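PDB 3C2G: beta-catenin homolog sys-1 from Caenorhabditis elegans, which acts as a transcription coregulator in the Wnt signaling asymmetry pathway, binding the TCF factor pop-1 directly and activating or repressing target genes. Local coordinates for residues K442-L447 and E492-H497; T29-I34 and L81-R86; L300-C305 and H336-V341; D550-L555 and L570-K575. All coordinates share one frame; numbering follows the deposited sequence.

How the contacts relate
The four contacts follow one another along a single all-helical chain whose fragment is the armadillo domain, in the order contact 2, contact 3, contact 1, contact 4. Contact 2 joins helices 20-37 and 71-90 near the N-terminal end; its centre lies about 81 Å from that of contact 4, on the other side of the chain's centre. Contact 3, between helices 298-311 and 339-352, is mid-chain, with its centre 45 Å from contact 2 and 31 Å from contact 1. Contacts 1 and 4 have centres 21 Å apart, and helix 515-535 touches both. No two contacts touch, as expected of an elongated superhelix built from local, sequence-near packing.

Contact 1 of 4, residues K442-L447 and E492-H497; sequences KLMSCL and ENLIGH
Met-444 and His-497 form the centre of a buried helix-to-helix packing contact, in which helix 437-448 meets the first turn of helix 494-507 in the C-terminal part of the armadillo domain. Residue 444 is a selenomethionine, and it touches along most of its length. Its CB lies over one face of the His-497 ring, 4.1 Å from the centroid and 26° off the ring normal, a CH-pi contact offset toward the rim. Farther out, SE of Met-444 approaches the same centroid obliquely at 4.5 Å. With chi1 at 61°, CG of Met-444 sits between its own backbone N and carbonyl carbon; the chain then bends at chi3, 53°, which brings CE to within 3.8 Å of CB of Leu-494. The two side chains of Met-444 and His-497 cross at about a right angle. Leu-447 adds a second, looser point, its CG 4.0 Å from the carbonyl O of His-497. The ring's nitrogens are turned to other partners: ND1 bonds to Ser-448 OG, whereas NE2 makes a weak bond of 3.2 Å to Glu-492 O, ahead of the N-cap residue Asn-493, and another weak one to Asp-487. Were His-497 replaced by an alanine, the Met-444 side chain would probably lose the ring face it lies against, and Ser-448 its imidazole partner. Helix 457-472 lies against both segments, Ile-464 touching Leu-447 and Phe-468 touching Leu-494, while Leu-532 of helix 515-535 packs on Leu-494 as well.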
loop_
_atom_site.group_PDB
_atom_site.type_symbol
_atom_site.label_atom_id
_atom_site.label_comp_id
_atom_site.label_asym_id
_atom_site.label_seq_id
_atom_site.Cartn_x
_atom_site.Cartn_y
_atom_site.Cartn_z
ATOM N N LYS A 442 16.060 -5.035 -24.176
ATOM C CA LYS A 442 14.939 -5.274 -23.282
ATOM C C LYS A 442 14.116 -4.011 -23.038
ATOM O O LYS A 442 12.876 -4.061 -23.021
ATOM C CB LYS A 442 15.426 -5.878 -21.964
ATOM C CG LYS A 442 15.960 -7.285 -22.151
ATOM C CD LYS A 442 16.419 -7.946 -20.855
ATOM C CE LYS A 442 16.469 -9.462 -21.063
ATOM N NZ LYS A 442 16.669 -10.203 -19.794
ATOM N N LEU A 443 14.804 -2.883 -22.876
ATOM C CA LEU A 443 14.126 -1.620 -22.655
ATOM C C LEU A 443 13.379 -1.166 -23.882
ATOM O O LEU A 443 12.275 -0.631 -23.772
ATOM C CB LEU A 443 15.083 -0.529 -22.172
ATOM C CG LEU A 443 15.606 -0.662 -20.740
ATOM C CD1 LEU A 443 16.334 0.594 -20.335
ATOM C CD2 LEU A 443 14.495 -0.989 -19.737
HETATM N N MSE A 444 13.955 -1.381 -25.057
HETATM C CA MSE A 444 13.263 -0.958 -26.267
HETATM C C MSE A 444 12.112 -1.888 -26.595
HETATM O O MSE A 444 11.137 -1.476 -27.196
HETATM C CB MSE A 444 14.205 -0.668 -27.459
HETATM C CG MSE A 444 15.066 -1.812 -27.965
HETATM SE SE MSE A 444 16.379 -1.261 -29.374
HETATM C CE MSE A 444 17.265 0.223 -28.464
ATOM N N SER A 445 12.196 -3.136 -26.157
ATOM C CA SER A 445 11.076 -4.044 -26.375
ATOM C C SER A 445 9.856 -3.787 -25.458
ATOM O O SER A 445 8.737 -4.019 -25.881
ATOM C CB SER A 445 11.530 -5.509 -26.381
ATOM O OG SER A 445 11.608 -6.038 -25.073
ATOM N N CYS A 446 10.060 -3.281 -24.240
ATOM C CA CYS A 446 8.943 -2.796 -23.397
ATOM C C CYS A 446 8.191 -1.647 -24.050
ATOM O O CYS A 446 7.005 -1.399 -23.770
ATOM C CB CYS A 446 9.440 -2.262 -22.059
ATOM S SG CYS A 446 10.239 -3.424 -20.977
ATOM N N LEU A 447 8.909 -0.926 -24.892
ATOM C CA LEU A 447 8.437 0.304 -25.477
ATOM C C LEU A 447 7.471 -0.011 -26.596
ATOM O O LEU A 447 6.558 0.773 -26.876
ATOM C CB LEU A 447 9.643 1.055 -26.030
ATOM C CG LEU A 447 9.822 2.547 -25.819
ATOM C CD1 LEU A 447 9.361 3.023 -24.442
ATOM C CD2 LEU A 447 11.280 2.870 -26.050
ATOM N N GLU A 492 14.095 -3.369 -35.568
ATOM C CA GLU A 492 14.103 -1.909 -35.512
ATOM C C GLU A 492 15.106 -1.435 -34.489
ATOM O O GLU A 492 15.405 -2.144 -33.533
ATOM C CB GLU A 492 12.712 -1.369 -35.165
ATOM C CG GLU A 492 11.809 -1.195 -36.366
ATOM C CD GLU A 492 10.350 -0.954 -36.003
ATOM O OE1 GLU A 492 10.051 -0.606 -34.835
ATOM O OE2 GLU A 492 9.487 -1.121 -36.900
ATOM N N ASN A 493 15.642 -0.240 -34.705
ATOM C CA ASN A 493 16.466 0.399 -33.696
ATOM C C ASN A 493 15.634 1.341 -32.821
ATOM O O ASN A 493 14.426 1.490 -33.028
ATOM C CB ASN A 493 17.672 1.100 -34.336
ATOM C CG ASN A 493 17.331 2.452 -34.934
ATOM O OD1 ASN A 493 16.188 2.730 -35.317
ATOM N ND2 ASN A 493 18.337 3.308 -35.016
ATOM N N LEU A 494 16.290 1.978 -31.857
ATOM C CA LEU A 494 15.614 2.814 -30.872
ATOM C C LEU A 494 14.554 3.731 -31.473
ATOM O O LEU A 494 13.445 3.817 -30.943
ATOM C CB LEU A 494 16.628 3.611 -30.036
ATOM C CG LEU A 494 16.073 4.361 -28.818
ATOM C CD1 LEU A 494 15.325 3.429 -27.843
ATOM C CD2 LEU A 494 17.171 5.132 -28.089
ATOM N N ILE A 495 14.877 4.397 -32.584
ATOM C CA ILE A 495 13.914 5.303 -33.226
ATOM C C ILE A 495 12.598 4.583 -33.552
ATOM O O ILE A 495 11.526 5.095 -33.258
ATOM C CB ILE A 495 14.451 5.983 -34.530
ATOM C CG1 ILE A 495 15.894 6.493 -34.391
ATOM C CG2 ILE A 495 13.525 7.106 -34.960
ATOM C CD1 ILE A 495 16.130 7.435 -33.230
ATOM N N GLY A 496 12.699 3.405 -34.161
ATOM C CA GLY A 496 11.530 2.586 -34.501
ATOM C C GLY A 496 10.682 2.259 -33.282
ATOM O O GLY A 496 9.450 2.347 -33.327
ATOM N N HIS A 497 11.346 1.900 -32.190
ATOM C CA HIS A 497 10.666 1.637 -30.929
ATOM C C HIS A 497 10.038 2.874 -30.271
ATOM O O HIS A 497 8.925 2.781 -29.754
ATOM C CB HIS A 497 11.583 0.874 -29.969
ATOM C CG HIS A 497 11.992 -0.466 -30.493
ATOM N ND1 HIS A 497 11.180 -1.575 -30.410
ATOM C CD2 HIS A 497 13.111 -0.867 -31.144
ATOM C CE1 HIS A 497 11.788 -2.608 -30.967
ATOM N NE2 HIS A 497 12.963 -2.205 -31.417
#

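Contact 2 of 4, residues T29-I34 and L81-R86; sequences TIRTWI and LLDILR
A salt-bridge network of Arg-31, Asp-83 and Arg-86 borders an isoleucine-rich packing layer between helices 20-37 and 71-90 of the armadillo domain. The short segments point the same general way, crossing at 28°, with axes 9.6 Å apart at closest approach. Ile-84 is the main apolar knob. Its CD1 meets CG2 of Ile-30 at 3.9 Å, and its CG2 meets CD1 of Ile-34 at 3.8 Å; both isoleucines cross it at about a right angle. The aliphatic part of Arg-31 continues this layer, with CB 3.9 Å from CD1 of Ile-84. Ile-54 of helix 47-62 touches all three isoleucines, which places the layer among three helices. From CB the Arg-31 chain runs out extended, CG anti to the backbone N (chi1 -176°), and carries NE to Asp-83 OD2 at 2.8 Å. NH2 of Arg-31 adds a weak bond to the same oxygen. OD2 is met from above the carboxylate plane, 46° out of it, while OD1 of Asp-83 receives NH2 of Arg-86 on its syn side at 2.8 Å. Arg-87 forms a further salt bridge to OD2. One buried carboxylate therefore faces three arginines, with both oxygens engaged; such surroundings would be expected to favour its ionised form, the one negative charge being shared among three cationic groups.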
loop_
_atom_site.group_PDB
_atom_site.type_symbol
_atom_site.label_atom_id
_atom_site.label_comp_id
_atom_site.label_asym_id
_atom_site.label_seq_id
_atom_site.Cartn_x
_atom_site.Cartn_y
_atom_site.Cartn_z
ATOM N N THR A 29 -29.227 -25.188 32.369
ATOM C CA THR A 29 -30.434 -25.758 31.789
ATOM C C THR A 29 -30.732 -25.150 30.421
ATOM O O THR A 29 -30.829 -25.874 29.425
ATOM C CB THR A 29 -31.633 -25.582 32.759
ATOM O OG1 THR A 29 -31.332 -26.233 34.003
ATOM C CG2 THR A 29 -32.911 -26.164 32.178
ATOM N N ILE A 30 -30.853 -23.824 30.376
ATOM C CA ILE A 30 -31.075 -23.103 29.116
ATOM C C ILE A 30 -29.977 -23.391 28.079
ATOM O O ILE A 30 -30.269 -23.581 26.902
ATOM C CB ILE A 30 -31.230 -21.581 29.348
ATOM C CG1 ILE A 30 -32.503 -21.298 30.158
ATOM C CG2 ILE A 30 -31.253 -20.815 28.009
ATOM C CD1 ILE A 30 -32.567 -19.908 30.787
ATOM N N ARG A 31 -28.723 -23.446 28.521
ATOM C CA ARG A 31 -27.612 -23.742 27.617
ATOM C C ARG A 31 -27.747 -25.145 27.049
ATOM O O ARG A 31 -27.620 -25.357 25.842
ATOM C CB ARG A 31 -26.272 -23.575 28.335
ATOM C CG ARG A 31 -25.061 -23.779 27.444
ATOM C CD ARG A 31 -23.766 -23.721 28.244
ATOM N NE ARG A 31 -22.635 -24.145 27.425
ATOM C CZ ARG A 31 -22.040 -25.332 27.501
ATOM N NH1 ARG A 31 -22.448 -26.244 28.381
ATOM N NH2 ARG A 31 -21.026 -25.603 26.693
ATOM N N THR A 32 -28.024 -26.097 27.931
ATOM C CA THR A 32 -28.197 -27.487 27.538
ATOM C C THR A 32 -29.297 -27.624 26.494
ATOM O O THR A 32 -29.100 -28.265 25.464
ATOM C CB THR A 32 -28.501 -28.360 28.756
ATOM O OG1 THR A 32 -27.483 -28.143 29.743
ATOM C CG2 THR A 32 -28.533 -29.834 28.376
ATOM N N TRP A 33 -30.439 -26.995 26.752
ATOM C CA TRP A 33 -31.555 -27.007 25.809
ATOM C C TRP A 33 -31.148 -26.513 24.424
ATOM O O TRP A 33 -31.460 -27.152 23.419
ATOM C CB TRP A 33 -32.722 -26.182 26.359
ATOM C CG TRP A 33 -33.865 -25.981 25.403
ATOM C CD1 TRP A 33 -34.665 -26.943 24.861
ATOM C CD2 TRP A 33 -34.342 -24.732 24.896
ATOM N NE1 TRP A 33 -35.608 -26.374 24.036
ATOM C CE2 TRP A 33 -35.434 -25.016 24.042
ATOM C CE3 TRP A 33 -33.950 -23.398 25.073
ATOM C CZ2 TRP A 33 -36.139 -24.016 23.369
ATOM C CZ3 TRP A 33 -34.651 -22.404 24.404
ATOM C CH2 TRP A 33 -35.735 -22.718 23.560
ATOM N N ILE A 34 -30.448 -25.377 24.392
ATOM C CA ILE A 34 -29.979 -24.765 23.146
ATOM C C ILE A 34 -28.966 -25.654 22.423
ATOM O O ILE A 34 -29.107 -25.910 21.228
ATOM C CB ILE A 34 -29.415 -23.336 23.394
ATOM C CG1 ILE A 34 -30.555 -22.393 23.800
ATOM C CG2 ILE A 34 -28.693 -22.801 22.155
ATOM C CD1 ILE A 34 -30.114 -21.091 24.421
ATOM N N LEU A 81 -23.717 -18.355 30.072
ATOM C CA LEU A 81 -24.417 -17.300 29.346
ATOM C C LEU A 81 -23.628 -16.804 28.124
ATOM O O LEU A 81 -24.199 -16.575 27.051
ATOM C CB LEU A 81 -24.742 -16.137 30.281
ATOM C CG LEU A 81 -25.517 -16.448 31.570
ATOM C CD1 LEU A 81 -25.568 -15.229 32.453
ATOM C CD2 LEU A 81 -26.929 -16.955 31.299
ATOM N N LEU A 82 -22.311 -16.658 28.275
ATOM C CA LEU A 82 -21.491 -16.196 27.159
ATOM C C LEU A 82 -21.414 -17.247 26.077
ATOM O O LEU A 82 -21.319 -16.916 24.900
ATOM C CB LEU A 82 -20.103 -15.765 27.620
ATOM C CG LEU A 82 -20.118 -14.551 28.559
ATOM C CD1 LEU A 82 -18.749 -14.315 29.199
ATOM C CD2 LEU A 82 -20.631 -13.308 27.840
ATOM N N ASP A 83 -21.494 -18.514 26.473
ATOM C CA ASP A 83 -21.498 -19.604 25.500
ATOM C C ASP A 83 -22.794 -19.642 24.705
ATOM O O ASP A 83 -22.784 -19.962 23.520
ATOM C CB ASP A 83 -21.249 -20.957 26.151
ATOM C CG ASP A 83 -21.033 -22.053 25.120
ATOM O OD1 ASP A 83 -19.992 -22.033 24.422
ATOM O OD2 ASP A 83 -21.922 -22.917 24.981
ATOM N N ILE A 84 -23.907 -19.309 25.357
ATOM C CA ILE A 84 -25.170 -19.158 24.651
ATOM C C ILE A 84 -25.007 -18.008 23.663
ATOM O O ILE A 84 -25.263 -18.159 22.467
ATOM C CB ILE A 84 -26.350 -18.877 25.628
ATOM C CG1 ILE A 84 -26.739 -20.148 26.396
ATOM C CG2 ILE A 84 -27.558 -18.326 24.877
ATOM C CD1 ILE A 84 -27.473 -19.877 27.720
ATOM N N LEU A 85 -24.551 -16.866 24.161
ATOM C CA LEU A 85 -24.358 -15.695 23.313
ATOM C C LEU A 85 -23.474 -15.993 22.103
ATOM O O LEU A 85 -23.807 -15.605 20.987
ATOM C CB LEU A 85 -23.793 -14.527 24.123
ATOM C CG LEU A 85 -23.500 -13.219 23.385
ATOM C CD1 LEU A 85 -24.717 -12.657 22.620
ATOM C CD2 LEU A 85 -22.982 -12.211 24.388
ATOM N N ARG A 86 -22.365 -16.693 22.333
ATOM C CA ARG A 86 -21.467 -17.074 21.255
ATOM C C ARG A 86 -22.211 -17.864 20.194
ATOM O O ARG A 86 -22.071 -17.601 19.002
ATOM C CB ARG A 86 -20.282 -17.881 21.784
ATOM C CG ARG A 86 -19.278 -18.298 20.706
ATOM C CD ARG A 86 -18.028 -18.959 21.282
ATOM N NE ARG A 86 -18.358 -20.228 21.914
ATOM C CZ ARG A 86 -18.462 -21.386 21.270
ATOM N NH1 ARG A 86 -18.253 -21.438 19.957
ATOM N NH2 ARG A 86 -18.785 -22.489 21.941
#

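Contact 3 of 4, residues L300-C305 and H336-V341; sequences LIRAGC and HPDDEV
His-336, the first residue past helix 325-335 to leave helical geometry, meets Ile-301 of helix 298-311 from the opposite direction. CE1 of its ring lies 4.1 Å from CG2 of Ile-301, and the approach to the ring is oblique. Two residues on, Asp-338 occupies the N-cap of helix 339-352, where its OD2 accepts a weak capping bond from Glu-340 N. The same carboxylate faces Arg-302: NH1 stands 3.4 Å from OD1 of Asp-338, a long salt bridge, with the carboxylate at the guanidinium edge and the two planes 89° apart. A bend at chi3 (-76°) folds the Arg-302 chain back toward this cap, while its NH2 pairs with Asp-299. Here the armadillo domain packs one helix against the start of another, with a charged pair at the boundary and apolar contacts beneath. Without the guanidinium, as with a leucine here, Asp-338 and Asp-299 are likely to lose the cation they share. Glu-340 presents CB to CD of Arg-302 at 4.1 Å, but its carboxylate is directed to Arg-393. A water molecule donates to Arg-302 O at 2.8 Å and more weakly to Glu-340 O, linking the two backbones. Val-341 comes last, spreading its two methyls: CG2 lies 4.0 Å from CG2 of Ile-301 and 4.0 Å from CG of Arg-302, and CG1 rests 4.3 Å from SG of Cys-305.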
loop_
_atom_site.group_PDB
_atom_site.type_symbol
_atom_site.label_atom_id
_atom_site.label_comp_id
_atom_site.label_asym_id
_atom_site.label_seq_id
_atom_site.Cartn_x
_atom_site.Cartn_y
_atom_site.Cartn_z
ATOM N N LEU A 300 6.080 -12.625 6.981
ATOM C CA LEU A 300 6.547 -11.550 7.819
ATOM C C LEU A 300 7.345 -10.554 6.961
ATOM O O LEU A 300 7.114 -9.349 7.032
ATOM C CB LEU A 300 7.377 -12.121 8.983
ATOM C CG LEU A 300 7.858 -11.182 10.087
ATOM C CD1 LEU A 300 8.440 -11.976 11.230
ATOM C CD2 LEU A 300 8.923 -10.248 9.550
ATOM N N ILE A 301 8.254 -11.059 6.131
ATOM C CA ILE A 301 9.034 -10.192 5.253
ATOM C C ILE A 301 8.138 -9.424 4.265
ATOM O O ILE A 301 8.279 -8.205 4.117
ATOM C CB ILE A 301 10.194 -10.961 4.544
ATOM C CG1 ILE A 301 11.214 -11.428 5.591
ATOM C CG2 ILE A 301 10.870 -10.076 3.475
ATOM C CD1 ILE A 301 12.074 -12.584 5.158
ATOM N N ARG A 302 7.214 -10.125 3.612
ATOM C CA ARG A 302 6.249 -9.457 2.725
ATOM C C ARG A 302 5.508 -8.316 3.409
ATOM O O ARG A 302 5.297 -7.261 2.808
ATOM C CB ARG A 302 5.227 -10.440 2.135
ATOM C CG ARG A 302 5.657 -11.081 0.832
ATOM C CD ARG A 302 4.486 -11.763 0.127
ATOM N NE ARG A 302 4.136 -13.032 0.759
ATOM C CZ ARG A 302 4.758 -14.190 0.528
ATOM N NH1 ARG A 302 5.772 -14.252 -0.328
ATOM N NH2 ARG A 302 4.366 -15.297 1.159
ATOM N N ALA A 303 5.107 -8.529 4.658
ATOM C CA ALA A 303 4.269 -7.563 5.338
ATOM C C ALA A 303 5.063 -6.345 5.805
ATOM O O ALA A 303 4.555 -5.235 5.785
ATOM C CB ALA A 303 3.518 -8.207 6.495
ATOM N N GLY A 304 6.294 -6.569 6.237
ATOM C CA GLY A 304 7.202 -5.493 6.628
ATOM C C GLY A 304 7.561 -4.591 5.464
ATOM O O GLY A 304 7.522 -3.356 5.584
ATOM N N CYS A 305 7.878 -5.207 4.329
ATOM C CA CYS A 305 8.265 -4.471 3.124
ATOM C C CYS A 305 7.113 -3.659 2.529
ATOM O O CYS A 305 7.324 -2.551 2.027
ATOM C CB CYS A 305 8.922 -5.410 2.105
ATOM S SG CYS A 305 10.559 -6.041 2.710
ATOM N N HIS A 336 16.241 -11.959 -2.332
ATOM C CA HIS A 336 14.903 -12.481 -2.039
ATOM C C HIS A 336 14.136 -12.853 -3.295
ATOM O O HIS A 336 13.900 -12.010 -4.149
ATOM C CB HIS A 336 14.071 -11.538 -1.183
ATOM C CG HIS A 336 12.934 -12.223 -0.499
ATOM N ND1 HIS A 336 13.014 -12.676 0.800
ATOM C CD2 HIS A 336 11.711 -12.585 -0.949
ATOM C CE1 HIS A 336 11.880 -13.263 1.130
ATOM N NE2 HIS A 336 11.069 -13.215 0.089
ATOM N N PRO A 337 13.733 -14.127 -3.400
ATOM C CA PRO A 337 13.205 -14.627 -4.667
ATOM C C PRO A 337 11.769 -14.227 -5.033
ATOM O O PRO A 337 11.324 -14.534 -6.150
ATOM C CB PRO A 337 13.316 -16.146 -4.516
ATOM C CG PRO A 337 13.259 -16.399 -3.045
ATOM C CD PRO A 337 13.771 -15.167 -2.350
ATOM N N ASP A 338 11.038 -13.540 -4.157
ATOM C CA ASP A 338 9.661 -13.224 -4.541
ATOM C C ASP A 338 9.355 -11.787 -4.972
ATOM O O ASP A 338 9.797 -10.802 -4.356
ATOM C CB ASP A 338 8.630 -13.891 -3.604
ATOM C CG ASP A 338 7.792 -12.920 -2.834
ATOM O OD1 ASP A 338 8.234 -12.456 -1.769
ATOM O OD2 ASP A 338 6.656 -12.668 -3.267
ATOM N N ASP A 339 8.609 -11.692 -6.069
ATOM C CA ASP A 339 8.355 -10.429 -6.752
ATOM C C ASP A 339 7.686 -9.358 -5.908
ATOM O O ASP A 339 7.914 -8.171 -6.143
ATOM C CB ASP A 339 7.566 -10.662 -8.038
ATOM C CG ASP A 339 8.409 -11.310 -9.132
ATOM O OD1 ASP A 339 9.662 -11.226 -9.081
ATOM O OD2 ASP A 339 7.810 -11.906 -10.055
ATOM N N GLU A 340 6.875 -9.758 -4.930
ATOM C CA GLU A 340 6.217 -8.778 -4.072
ATOM C C GLU A 340 7.252 -8.039 -3.249
ATOM O O GLU A 340 7.144 -6.839 -3.032
ATOM C CB GLU A 340 5.189 -9.441 -3.146
ATOM C CG GLU A 340 3.897 -9.866 -3.834
ATOM C CD GLU A 340 3.141 -8.704 -4.479
ATOM O OE1 GLU A 340 3.107 -7.596 -3.881
ATOM O OE2 GLU A 340 2.578 -8.907 -5.586
ATOM N N VAL A 341 8.259 -8.769 -2.789
ATOM C CA VAL A 341 9.325 -8.177 -2.015
ATOM C C VAL A 341 10.169 -7.260 -2.913
ATOM O O VAL A 341 10.511 -6.154 -2.508
ATOM C CB VAL A 341 10.172 -9.268 -1.298
ATOM C CG1 VAL A 341 11.359 -8.668 -0.613
ATOM C CG2 VAL A 341 9.325 -9.989 -0.263
HETATM O O HOH W 1 5.911 -6.936 0.051
#

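Contact 4 of 4, residues D550-L555 and L570-K575; sequences DCPLNL and LVVCDK
The sulfur of Cys-573 is the bump of this contact, projecting from helix 563-579 against Pro-552 and the start of Leu-553. It sits 3.7 Å from CB of Pro-552, with CG and CD of the same ring at similar range, and 3.5 Å from the backbone N of Leu-553. The CB of Leu-553, 4.2 Å from SG, completes the hollow. With chi1 at -78°, SG lies anti to its own carbonyl carbon and beside the backbone N, a setting that turns it onto the proline. Pro-552 opens the 3-10 segment 552-555, so the armadillo domain here packs a short tight turn, in the loop before helix 563-579, back on that same helix. Two shallower contacts flank the sulfur. Val-572 brings CG1 to 4.3 Å from CB of Pro-552, beside the Cys-573 contact. Leu-570, one helical turn before Cys-573, bends its branch inward although its CB points away, and its CD2 meets CD1 of Leu-553 at 4.3 Å. Farther out, Leu-594 of helix 591-598 touches both of these leucines, and Leu-612 of helix 603-613 packs on Leu-570 and Cys-573, whereas Trp-587 lies against Pro-552.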
loop_
_atom_site.group_PDB
_atom_site.type_symbol
_atom_site.label_atom_id
_atom_site.label_comp_id
_atom_site.label_asym_id
_atom_site.label_seq_id
_atom_site.Cartn_x
_atom_site.Cartn_y
_atom_site.Cartn_z
ATOM N N ASP A 550 3.384 11.146 -37.776
ATOM C CA ASP A 550 2.676 12.205 -38.490
ATOM C C ASP A 550 3.135 13.565 -37.958
ATOM O O ASP A 550 3.673 13.653 -36.849
ATOM C CB ASP A 550 1.164 12.044 -38.306
ATOM C CG ASP A 550 0.348 12.755 -39.397
ATOM O OD1 ASP A 550 0.946 13.401 -40.301
ATOM O OD2 ASP A 550 -0.904 12.656 -39.347
ATOM N N CYS A 551 2.923 14.611 -38.752
ATOM C CA CYS A 551 3.317 15.982 -38.419
ATOM C C CYS A 551 3.207 16.350 -36.935
ATOM O O CYS A 551 2.103 16.550 -36.436
ATOM C CB CYS A 551 2.462 16.961 -39.215
ATOM S SG CYS A 551 3.060 18.651 -39.057
ATOM N N PRO A 552 4.350 16.458 -36.233
ATOM C CA PRO A 552 4.329 16.823 -34.810
ATOM C C PRO A 552 3.662 18.170 -34.545
ATOM O O PRO A 552 3.056 18.349 -33.494
ATOM C CB PRO A 552 5.812 16.874 -34.431
ATOM C CG PRO A 552 6.487 16.008 -35.442
ATOM C CD PRO A 552 5.726 16.232 -36.713
ATOM N N LEU A 553 3.745 19.093 -35.505
ATOM C CA LEU A 553 3.109 20.403 -35.370
ATOM C C LEU A 553 1.642 20.306 -34.954
ATOM O O LEU A 553 1.150 21.147 -34.198
ATOM C CB LEU A 553 3.267 21.243 -36.645
ATOM C CG LEU A 553 2.865 22.728 -36.569
ATOM C CD1 LEU A 553 3.473 23.450 -35.343
ATOM C CD2 LEU A 553 3.217 23.481 -37.850
ATOM N N ASN A 554 0.965 19.257 -35.416
ATOM C CA ASN A 554 -0.438 19.012 -35.070
ATOM C C ASN A 554 -0.679 18.727 -33.573
ATOM O O ASN A 554 -1.817 18.764 -33.107
ATOM C CB ASN A 554 -1.020 17.896 -35.952
ATOM C CG ASN A 554 -1.123 18.298 -37.428
ATOM O OD1 ASN A 554 -1.357 19.462 -37.759
ATOM N ND2 ASN A 554 -0.949 17.325 -38.319
ATOM N N LEU A 555 0.394 18.449 -32.832
ATOM C CA LEU A 555 0.338 18.337 -31.370
ATOM C C LEU A 555 -0.030 19.666 -30.699
ATOM O O LEU A 555 -0.424 19.694 -29.536
ATOM C CB LEU A 555 1.692 17.882 -30.831
ATOM C CG LEU A 555 2.036 16.444 -30.445
ATOM C CD1 LEU A 555 1.106 15.384 -31.027
ATOM C CD2 LEU A 555 3.479 16.185 -30.860
ATOM N N LEU A 570 8.456 22.870 -32.607
ATOM C CA LEU A 570 8.890 23.690 -33.734
ATOM C C LEU A 570 10.252 23.255 -34.253
ATOM O O LEU A 570 10.446 23.118 -35.466
ATOM C CB LEU A 570 8.929 25.171 -33.355
ATOM C CG LEU A 570 7.582 25.820 -33.058
ATOM C CD1 LEU A 570 7.763 27.141 -32.322
ATOM C CD2 LEU A 570 6.777 26.007 -34.323
ATOM N N VAL A 571 11.184 23.034 -33.334
ATOM C CA VAL A 571 12.561 22.736 -33.696
ATOM C C VAL A 571 12.681 21.367 -34.347
ATOM O O VAL A 571 13.378 21.226 -35.357
ATOM C CB VAL A 571 13.497 22.867 -32.479
ATOM C CG1 VAL A 571 14.904 22.317 -32.776
ATOM C CG2 VAL A 571 13.584 24.339 -32.041
ATOM N N VAL A 572 12.001 20.365 -33.783
ATOM C CA VAL A 572 12.078 19.014 -34.317
ATOM C C VAL A 572 11.503 18.969 -35.730
ATOM O O VAL A 572 12.053 18.300 -36.605
ATOM C CB VAL A 572 11.420 17.931 -33.386
ATOM C CG1 VAL A 572 9.905 17.870 -33.540
ATOM C CG2 VAL A 572 12.001 16.566 -33.679
ATOM N N CYS A 573 10.404 19.695 -35.938
ATOM C CA CYS A 573 9.773 19.760 -37.244
ATOM C C CYS A 573 10.723 20.356 -38.274
ATOM O O CYS A 573 10.890 19.802 -39.360
ATOM C CB CYS A 573 8.482 20.569 -37.183
ATOM S SG CYS A 573 7.102 19.663 -36.490
ATOM N N ASP A 574 11.361 21.464 -37.909
ATOM C CA ASP A 574 12.285 22.140 -38.790
ATOM C C ASP A 574 13.465 21.250 -39.146
ATOM O O ASP A 574 13.888 21.212 -40.300
ATOM C CB ASP A 574 12.772 23.449 -38.169
ATOM C CG ASP A 574 13.520 24.317 -39.164
ATOM O OD1 ASP A 574 12.875 24.842 -40.104
ATOM O OD2 ASP A 574 14.755 24.457 -39.012
ATOM N N LYS A 575 13.984 20.525 -38.163
ATOM C CA LYS A 575 15.090 19.605 -38.400
ATOM C C LYS A 575 14.689 18.393 -39.248
ATOM O O LYS A 575 15.507 17.872 -40.017
ATOM C CB LYS A 575 15.710 19.160 -37.077
ATOM C CG LYS A 575 16.547 20.234 -36.407
ATOM C CD LYS A 575 17.067 19.765 -35.069
ATOM C CE LYS A 575 17.904 20.838 -34.378
ATOM N NZ LYS A 575 19.154 21.148 -35.131
#